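Local coordinates for protein probable oxidoreductase (Mycobacterium abscessus, PDB 4EYE) that probably acts as an oxidoreductase of the quinone oxidoreductase type within the medium-chain dehydrogenase family, although its substrate is not established, at residues A[60-63]-A[64-67]. Residues are numbered along the deposited sequence; the frame is centred on the assembly and turned at random.
Sequences VCFP and DYLM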
ATOM      1  N   VAL A  60      -6.745   4.090  -3.632  1.00 16.61           N
ATOM      2  CA  VAL A  60      -5.872   4.910  -4.464  1.00 16.94           C
ATOM      3  C   VAL A  60      -4.428   4.578  -4.032  1.00 17.49           C
ATOM      4  O   VAL A  60      -4.073   4.628  -2.817  1.00 17.54           O
ATOM      5  CB  VAL A  60      -6.222   6.397  -4.306  1.00 16.97           C
ATOM      6  CG1 VAL A  60      -5.288   7.308  -5.125  1.00 17.15           C
ATOM      7  CG2 VAL A  60      -7.691   6.610  -4.742  1.00 16.85           C
ATOM      8  N   CYS A  61      -3.612   4.148  -4.980  1.00 18.01           N
ATOM      9  CA  CYS A  61      -2.200   3.891  -4.699  1.00 18.80           C
ATOM     10  C   CYS A  61      -1.302   4.552  -5.777  1.00 19.56           C
ATOM     11  O   CYS A  61      -1.787   4.955  -6.864  1.00 19.03           O
ATOM     12  CB  CYS A  61      -1.944   2.399  -4.633  1.00 19.14           C
ATOM     13  SG  CYS A  61      -2.046   1.528  -6.225  0.89 20.14           S
ATOM     14  N   PHE A  62      -0.008   4.602  -5.488  1.00 20.58           N
ATOM     15  CA  PHE A  62       0.946   5.240  -6.370  1.00 21.83           C
ATOM     16  C   PHE A  62       0.973   4.602  -7.766  1.00 21.50           C
ATOM     17  O   PHE A  62       0.995   5.319  -8.747  1.00 21.44           O
ATOM     18  CB  PHE A  62       2.354   5.293  -5.730  1.00 23.76           C
ATOM     19  CG  PHE A  62       3.282   6.280  -6.406  1.00 25.55           C
ATOM     20  CD1 PHE A  62       3.019   7.622  -6.379  1.00 26.97           C
ATOM     21  CD2 PHE A  62       4.402   5.846  -7.083  1.00 27.14           C
ATOM     22  CE1 PHE A  62       3.861   8.540  -7.029  1.00 28.03           C
ATOM     23  CE2 PHE A  62       5.264   6.750  -7.704  1.00 28.05           C
ATOM     24  CZ  PHE A  62       4.986   8.098  -7.679  1.00 28.09           C
ATOM     25  N   PRO A  63       0.919   3.266  -7.870  1.00 21.64           N
ATOM     26  CA  PRO A  63       0.852   2.682  -9.230  1.00 21.63           C
ATOM     27  C   PRO A  63      -0.335   3.154 -10.063  1.00 21.03           C
ATOM     28  O   PRO A  63      -0.179   3.419 -11.264  1.00 20.54           O
ATOM     29  CB  PRO A  63       0.774   1.182  -8.968  1.00 21.96           C
ATOM     30  CG  PRO A  63       1.546   1.003  -7.685  1.00 22.34           C
ATOM     31  CD  PRO A  63       1.195   2.233  -6.854  1.00 22.05           C
ATOM     32  N   ASP A  64      -1.493   3.343  -9.428  1.00 20.52           N
ATOM     33  CA  ASP A  64      -2.676   3.836 -10.134  1.00 20.56           C
ATOM     34  C   ASP A  64      -2.359   5.152 -10.789  1.00 20.57           C
ATOM     35  O   ASP A  64      -2.604   5.362 -11.980  1.00 20.24           O
ATOM     36  CB  ASP A  64      -3.905   4.085  -9.233  1.00 20.47           C
ATOM     37  CG  ASP A  64      -4.348   2.891  -8.441  1.00 20.96           C
ATOM     38  OD1 ASP A  64      -4.216   1.713  -8.891  1.00 21.70           O
ATOM     39  OD2 ASP A  64      -4.967   3.142  -7.361  1.00 21.35           O
ATOM     40  N   TYR A  65      -1.840   6.058  -9.986  1.00 20.96           N
ATOM     41  CA  TYR A  65      -1.467   7.394 -10.448  1.00 21.64           C
ATOM     42  C   TYR A  65      -0.428   7.354 -11.600  1.00 21.83           C
ATOM     43  O   TYR A  65      -0.573   8.020 -12.638  1.00 21.75           O
ATOM     44  CB  TYR A  65      -0.920   8.172  -9.247  1.00 22.64           C
ATOM     45  CG  TYR A  65      -0.241   9.469  -9.621  1.00 24.00           C
ATOM     46  CD1 TYR A  65      -0.931  10.445 -10.315  1.00 24.78           C
ATOM     47  CD2 TYR A  65       1.080   9.714  -9.284  1.00 25.18           C
ATOM     48  CE1 TYR A  65      -0.327  11.630 -10.670  1.00 25.82           C
ATOM     49  CE2 TYR A  65       1.703  10.904  -9.657  1.00 26.55           C
ATOM     50  CZ  TYR A  65       0.978  11.851 -10.368  1.00 26.77           C
ATOM     51  OH  TYR A  65       1.547  13.047 -10.740  1.00 29.69           O
ATOM     52  N   LEU A  66       0.611   6.551 -11.410  1.00 21.82           N
ATOM     53  CA  LEU A  66       1.638   6.371 -12.441  1.00 22.36           C
ATOM     54  C   LEU A  66       1.009   5.873 -13.739  1.00 22.72           C
ATOM     55  O   LEU A  66       1.403   6.323 -14.821  1.00 22.74           O
ATOM     56  CB  LEU A  66       2.757   5.397 -11.956  1.00 22.32           C
ATOM     57  CG  LEU A  66       3.632   5.855 -10.752  1.00 22.81           C
ATOM     58  CD1 LEU A  66       4.831   4.929 -10.415  1.00 23.43           C
ATOM     59  CD2 LEU A  66       4.190   7.269 -11.010  1.00 23.08           C
ATOM     60  N   MET A  67       0.037   4.957 -13.628  1.00 22.64           N
ATOM     61  CA  MET A  67      -0.615   4.399 -14.796  1.00 23.70           C
ATOM     62  C   MET A  67      -1.376   5.475 -15.555  1.00 23.29           C
ATOM     63  O   MET A  67      -1.366   5.493 -16.763  1.00 22.66           O
ATOM     64  CB  MET A  67      -1.540   3.242 -14.426  1.00 24.46           C
ATOM     65  CG  MET A  67      -0.756   2.006 -14.102  1.00 26.42           C
ATOM     66  SD  MET A  67      -1.788   0.575 -13.696  1.00 29.56           S
ATOM     67  CE  MET A  67      -2.148  -0.013 -15.314  1.00 29.49           C
TER
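Asp-64 reaches back to Cys-61 at the first turn of helix 62-68, which follows strand 57-59 in the GroES-like domain of a medium-chain dehydrogenase and packs against helix 322-330. It is a worked example of a third helical residue whose side chain accepts from the main chain of the N-cap residue. Cys-61 holds the N-cap position, and its N-H points fairly straight to Asp-64 OD2 (N to OD2 2.9 Å), approaching from above the carboxylate plane. With CG beside its own backbone N (chi1 -57°) and anti to the carbonyl carbon, the Asp-64 carboxylate lies back alongside Cys-61, OD1 3.4 Å from Cys-61 SG. There the helix dipole would be expected to stabilise its negative charge. Weak hydrogen bonds from Tyr-114 OH to OD2 and from Ile-84 N to OD1 add to the grip on this buried group.

A second cluster lies along the helix flank. Leu-66 sets its CG over one face of the Phe-62 ring, 4.0 Å from the centroid, a CH-pi contact, while CD1 lies against CE2 and CD2 between CE2 and CZ. With CG anti to the backbone N (chi1 -163°), Phe-62 carries its ring along the flank to Leu-66, one turn on. Tyr-65 inclines to that ring with planes at 52°; Phe-62 CE1 arrives at the tyrosine edge, 3.8 Å from Tyr-65 CD2. Helix 322-330 covers this side, Phe-329 touching Phe-62 and Ala-330 touching Tyr-65. In the main chain, Leu-66 N donates to Phe-62 O and Met-67 N to Pro-63 O, the latter at 2.8 Å.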